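Local coordinates for protein CurM Sulfotransferase (Moorea producta, PDB 4GBM) that probably transfers a sulfonate group from PAPS to a hydroxyl in curacin polyketide biosynthesis, and binds the spent cofactor PAP, at residues T46-R49 with V50-G54; Q300-A303 with S304-Y308. The protein carries 2 engineered substitutions. All blocks are in the same frame, centred on the assembly; numbering follows the deposited sequence.

Contact 1. Residues T46-R49 with V50-G54. With A3P (adenosine-3'-5'-diphosphate), chain G.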
loop_
_atom_site.group_PDB
_atom_site.type_symbol
_atom_site.label_atom_id
_atom_site.label_comp_id
_atom_site.label_asym_id
_atom_site.label_seq_id
_atom_site.Cartn_x
_atom_site.Cartn_y
_atom_site.Cartn_z
ATOM N N THR A 46 1.910 1.991 4.949
ATOM C CA THR A 46 3.140 1.304 5.358
ATOM C C THR A 46 2.990 0.763 6.775
ATOM O O THR A 46 3.312 -0.403 7.042
ATOM C CB THR A 46 4.380 2.209 5.221
ATOM O OG1 THR A 46 4.472 2.677 3.874
ATOM C CG2 THR A 46 5.658 1.438 5.583
ATOM N N LEU A 47 2.490 1.598 7.682
ATOM C CA LEU A 47 2.195 1.119 9.036
ATOM C C LEU A 47 1.338 -0.152 9.002
ATOM O O LEU A 47 1.683 -1.150 9.633
ATOM C CB LEU A 47 1.498 2.204 9.851
ATOM C CG LEU A 47 0.988 1.769 11.230
ATOM C CD1 LEU A 47 2.142 1.434 12.182
ATOM C CD2 LEU A 47 0.125 2.886 11.801
ATOM N N LEU A 48 0.243 -0.118 8.251
ATOM C CA LEU A 48 -0.622 -1.291 8.161
ATOM C C LEU A 48 0.097 -2.517 7.586
ATOM O O LEU A 48 -0.011 -3.623 8.137
ATOM C CB LEU A 48 -1.894 -0.970 7.368
ATOM C CG LEU A 48 -2.871 -2.144 7.240
ATOM C CD1 LEU A 48 -3.356 -2.654 8.607
ATOM C CD2 LEU A 48 -4.056 -1.734 6.368
ATOM N N ARG A 49 0.844 -2.334 6.499
ATOM C CA ARG A 49 1.525 -3.490 5.903
ATOM C C ARG A 49 2.569 -4.070 6.852
ATOM O O ARG A 49 2.757 -5.282 6.903
ATOM C CB ARG A 49 2.076 -3.179 4.500
ATOM C CG ARG A 49 3.471 -2.569 4.428
ATOM C CD ARG A 49 4.575 -3.632 4.319
ATOM N NE ARG A 49 5.885 -2.984 4.350
ATOM C CZ ARG A 49 6.988 -3.523 4.859
ATOM N NH1 ARG A 49 8.115 -2.815 4.860
ATOM N NH2 ARG A 49 6.974 -4.753 5.379
ATOM N N VAL A 50 3.199 -3.205 7.645
ATOM C CA VAL A 50 4.204 -3.643 8.625
ATOM C C VAL A 50 3.550 -4.387 9.797
ATOM O O VAL A 50 4.080 -5.393 10.262
ATOM C CB VAL A 50 5.098 -2.467 9.101
ATOM C CG1 VAL A 50 6.019 -2.897 10.244
ATOM C CG2 VAL A 50 5.940 -1.942 7.930
ATOM N N MET A 51 2.400 -3.902 10.263
ATOM C CA MET A 51 1.620 -4.646 11.259
ATOM C C MET A 51 1.330 -6.057 10.765
ATOM O O MET A 51 1.571 -7.034 11.477
ATOM C CB MET A 51 0.314 -3.935 11.581
ATOM C CG MET A 51 0.506 -2.656 12.362
ATOM S SD MET A 51 -1.003 -1.671 12.273
ATOM C CE MET A 51 -0.796 -0.550 13.616
ATOM N N LEU A 52 0.813 -6.155 9.542
ATOM C CA LEU A 52 0.465 -7.460 8.973
ATOM C C LEU A 52 1.682 -8.358 8.729
ATOM O O LEU A 52 1.553 -9.580 8.745
ATOM C CB LEU A 52 -0.342 -7.302 7.680
ATOM C CG LEU A 52 -1.703 -6.606 7.835
ATOM C CD1 LEU A 52 -2.381 -6.409 6.479
ATOM C CD2 LEU A 52 -2.616 -7.385 8.779
ATOM N N ALA A 53 2.851 -7.750 8.509
ATOM C CA ALA A 53 4.097 -8.501 8.282
ATOM C C ALA A 53 4.462 -9.406 9.460
ATOM O O ALA A 53 5.192 -10.387 9.290
ATOM C CB ALA A 53 5.256 -7.549 7.961
ATOM N N GLY A 54 3.945 -9.073 10.640
ATOM C CA GLY A 54 4.186 -9.859 11.843
ATOM C C GLY A 54 3.384 -11.142 11.954
ATOM O O GLY A 54 3.735 -12.019 12.739
HETATM P P1 A3P G . 3.522 11.711 7.761
HETATM O O1P A3P G . 3.856 12.576 6.572
HETATM O O2P A3P G . 4.734 11.102 8.420
HETATM O O3P A3P G . 2.547 12.357 8.704
HETATM P P2 A3P G . 1.861 5.902 3.820
HETATM O O4P A3P G . 0.550 5.473 3.243
HETATM O O5P A3P G . 2.690 6.803 2.949
HETATM O O6P A3P G . 2.641 4.761 4.416
HETATM O "O5'" A3P G . 1.462 6.859 5.062
HETATM C "C5'" A3P G . 2.482 7.630 5.705
HETATM C "C4'" A3P G . 1.860 8.205 6.954
HETATM O "O4'" A3P G . 1.652 7.144 7.895
HETATM C "C3'" A3P G . 2.783 9.164 7.679
HETATM O "O3'" A3P G . 2.713 10.470 7.087
HETATM C "C2'" A3P G . 2.231 9.089 9.098
HETATM O "O2'" A3P G . 1.182 10.041 9.290
HETATM C "C1'" A3P G . 1.642 7.687 9.209
HETATM N N9 A3P G . 2.488 6.840 10.088
HETATM C C8 A3P G . 3.707 6.328 9.821
HETATM N N7 A3P G . 4.192 5.627 10.880
HETATM C C5 A3P G . 3.255 5.697 11.850
HETATM C C6 A3P G . 3.101 5.184 13.232
HETATM N N6 A3P G . 4.078 4.425 13.787
HETATM N N1 A3P G . 1.955 5.496 13.894
HETATM C C2 A3P G . 0.970 6.237 13.338
HETATM N N3 A3P G . 1.047 6.728 12.083
HETATM C C4 A3P G . 2.138 6.485 11.323
#
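The short helix 45-53 that follows the sulfotransferase phosphate-binding loop makes this contact, in which Thr46 is followed one turn later by Val50, Leu47 by Met51, and Arg49 by Ala53. Thr46 faces the nucleotide: its backbone N donates to A3P O6P over 2.9 Å at 159°, and its hydroxyl OG1 reaches that same 5'-phosphate oxygen at 2.8 Å. The torsion (chi1 -56°) sets OG1 beside the backbone N, which lets both groups converge on O6P, and Lys136 bonds to OG1 as a second-shell partner. The N-terminal end of the helix would probably add to the positive field felt by the phosphate.

Leu47 works in two directions. Its CD2 methyl lies 3.8 Å from C2 of the adenine, while its CG packs against the CE methyl of Met51, also at 3.8 Å.

The guanidinium of Arg49 doubles back over the next residue. CG sits between the backbone N and the carbonyl carbon (chi1 87°), and a bend at chi2 brings the flat group over Val50, whose CG2 stands 3.6 Å above its centre. NH1 and NH2 are held by the carbonyls of Met256 and Arg255. Cut back to an alanine, this position would probably lose the cover over Val50 CG2 and leave the carbonyls of Arg255 and Met256 without these two donors.

Along the backbone, Val50 N bonds to Thr46 O (2.9 Å) and Met51 N to Leu47 O (2.9 Å). Strand 35-39, the loop after it and helix 45-53 together form the strand-loop-helix element of the P-loop-like sulfotransferase fold.

Contact 2. Residues Q300-A303 with S304-Y308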
loop_
_atom_site.group_PDB
_atom_site.type_symbol
_atom_site.label_atom_id
_atom_site.label_comp_id
_atom_site.label_asym_id
_atom_site.label_seq_id
_atom_site.Cartn_x
_atom_site.Cartn_y
_atom_site.Cartn_z
ATOM N N GLN A 300 -15.378 17.399 -1.427
ATOM C CA GLN A 300 -16.279 17.392 -0.273
ATOM C C GLN A 300 -17.308 16.263 -0.374
ATOM O O GLN A 300 -17.648 15.638 0.634
ATOM C CB GLN A 300 -16.985 18.729 -0.104
ATOM C CG GLN A 300 -16.049 19.882 0.182
ATOM C CD GLN A 300 -16.770 21.114 0.681
ATOM O OE1 GLN A 300 -17.908 21.039 1.151
ATOM N NE2 GLN A 300 -16.101 22.258 0.605
ATOM N N ARG A 301 -17.783 15.982 -1.585
ATOM C CA ARG A 301 -18.757 14.897 -1.764
ATOM C C ARG A 301 -18.148 13.521 -1.474
ATOM O O ARG A 301 -18.801 12.667 -0.866
ATOM C CB ARG A 301 -19.413 14.951 -3.149
ATOM C CG ARG A 301 -20.253 16.200 -3.334
ATOM C CD ARG A 301 -21.057 16.201 -4.619
ATOM N NE ARG A 301 -21.538 17.555 -4.886
ATOM C CZ ARG A 301 -20.993 18.391 -5.767
ATOM N NH1 ARG A 301 -21.498 19.614 -5.906
ATOM N NH2 ARG A 301 -19.955 18.008 -6.510
ATOM N N ILE A 302 -16.898 13.324 -1.890
ATOM C CA ILE A 302 -16.162 12.092 -1.574
ATOM C C ILE A 302 -15.980 11.965 -0.063
ATOM O O ILE A 302 -16.204 10.889 0.510
ATOM C CB ILE A 302 -14.793 12.021 -2.316
ATOM C CG1 ILE A 302 -15.005 12.024 -3.833
ATOM C CG2 ILE A 302 -14.019 10.756 -1.925
ATOM C CD1 ILE A 302 -13.728 12.296 -4.624
ATOM N N ALA A 303 -15.600 13.069 0.582
ATOM C CA ALA A 303 -15.427 13.083 2.039
ATOM C C ALA A 303 -16.724 12.701 2.746
ATOM O O ALA A 303 -16.702 11.947 3.722
ATOM C CB ALA A 303 -14.925 14.449 2.512
ATOM N N SER A 304 -17.845 13.217 2.238
ATOM C CA SER A 304 -19.164 12.906 2.789
ATOM C C SER A 304 -19.485 11.423 2.649
ATOM O O SER A 304 -19.981 10.791 3.595
ATOM C CB SER A 304 -20.246 13.752 2.115
ATOM O OG SER A 304 -20.089 15.120 2.440
ATOM N N GLN A 305 -19.188 10.859 1.478
ATOM C CA GLN A 305 -19.438 9.434 1.254
ATOM C C GLN A 305 -18.634 8.580 2.223
ATOM O O GLN A 305 -19.103 7.527 2.669
ATOM C CB GLN A 305 -19.148 9.007 -0.186
ATOM C CG GLN A 305 -19.670 7.599 -0.467
ATOM C CD GLN A 305 -19.394 7.087 -1.866
ATOM O OE1 GLN A 305 -19.107 7.855 -2.789
ATOM N NE2 GLN A 305 -19.502 5.773 -2.035
ATOM N N LEU A 306 -17.434 9.053 2.554
ATOM C CA LEU A 306 -16.549 8.364 3.490
ATOM C C LEU A 306 -16.786 8.748 4.950
ATOM O O LEU A 306 -16.037 8.321 5.825
ATOM C CB LEU A 306 -15.085 8.615 3.113
ATOM C CG LEU A 306 -14.626 8.045 1.770
ATOM C CD1 LEU A 306 -13.196 8.485 1.467
ATOM C CD2 LEU A 306 -14.722 6.514 1.743
ATOM N N SER A 307 -17.818 9.554 5.202
ATOM C CA SER A 307 -18.192 9.973 6.561
ATOM C C SER A 307 -17.135 10.803 7.298
ATOM O O SER A 307 -17.044 10.737 8.527
ATOM C CB SER A 307 -18.598 8.760 7.419
ATOM O OG SER A 307 -19.730 8.112 6.872
ATOM N N TYR A 308 -16.342 11.580 6.563
ATOM C CA TYR A 308 -15.415 12.519 7.187
ATOM C C TYR A 308 -16.040 13.906 7.337
ATOM O O TYR A 308 -16.666 14.411 6.403
ATOM C CB TYR A 308 -14.118 12.628 6.379
ATOM C CG TYR A 308 -13.155 11.484 6.593
ATOM C CD1 TYR A 308 -12.608 11.235 7.853
ATOM C CD2 TYR A 308 -12.790 10.652 5.539
ATOM C CE1 TYR A 308 -11.721 10.190 8.054
ATOM C CE2 TYR A 308 -11.902 9.602 5.731
ATOM C CZ TYR A 308 -11.370 9.380 6.987
ATOM O OH TYR A 308 -10.488 8.344 7.173
HETATM O O HOH W 1 -18.497 16.920 2.978
#
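Ala303 and Tyr308 meet where helix 297-305 closes in a Schellman motif, the C-terminal cap in which the chain turns through a residue of positive phi. That residue is Ser307 (phi 63°).

Backbone hydrogen bonds define the motif. Regular helical bonding runs through Ser304 N to Gln300 O, Gln305 N to Arg301 O and, as the last of the series here, Leu306 N to Ile302 O at 3.0 Å. Then the pattern changes: Tyr308 N reaches back five residues to Ala303 O (2.9 Å, 162°), and inside this loop Ser307 N bonds to Ser304 O at 3.0 Å. These two bonds back into the last turn occupy carbonyls that the ending helix would otherwise leave without a helical donor.

Apolar contacts accompany them. CB of Ala303 approaches CB of Tyr308 at 4.3 Å, the hydrophobic pairing across the turn that commonly goes with a Schellman motif. One turn apart, Ile302 and Leu306 lie side by side and point the same way, CG2 to CD1 at 4.2 Å. Leu306 CG stands beside the backbone N and anti to the carbonyl carbon (chi1 -65°), the setting from which its CD1 meets that methyl. Ile302 also packs on helix 189-208, whereas Leu306 presses on strands 158-163 and 216-220, so the pair joins the helix end to that helix through Ile302 and to the sheet through Leu306.

Polar contacts continue beyond the turn. The ring of Tyr308 leads away from the helix to a cation-pi contact with Arg220, and its hydroxyl bonds to Glu222; Arg220 also bonds to Leu306 O. Gln300 O has two donors: Ser304 N at 2.9 Å and a water, whose hydrogen points to that oxygen from 2.8 Å.

How the contacts relate
Contact 1 and contact 2 illustrate the two ends of a helix: 46-54 turns the beginning of one toward the phosphate, whereas 300-308 closes the end of another. Their centres lie about 26 Å apart and their nearest atoms about 12 Å, without touching. Both pack on the central parallel sheet, Leu48 and Leu52 on strand 35-39 and Leu306 on the neighbouring strand 158-163. Helix 221-226 relates both to the cofactor: Val225 touches Leu47, Glu222 bonds to Tyr308, and Tyr221 bonds to A3P itself. Contact 1 touches A3P directly; in contact 2, the side chain of Tyr308 remains about 12 Å from it.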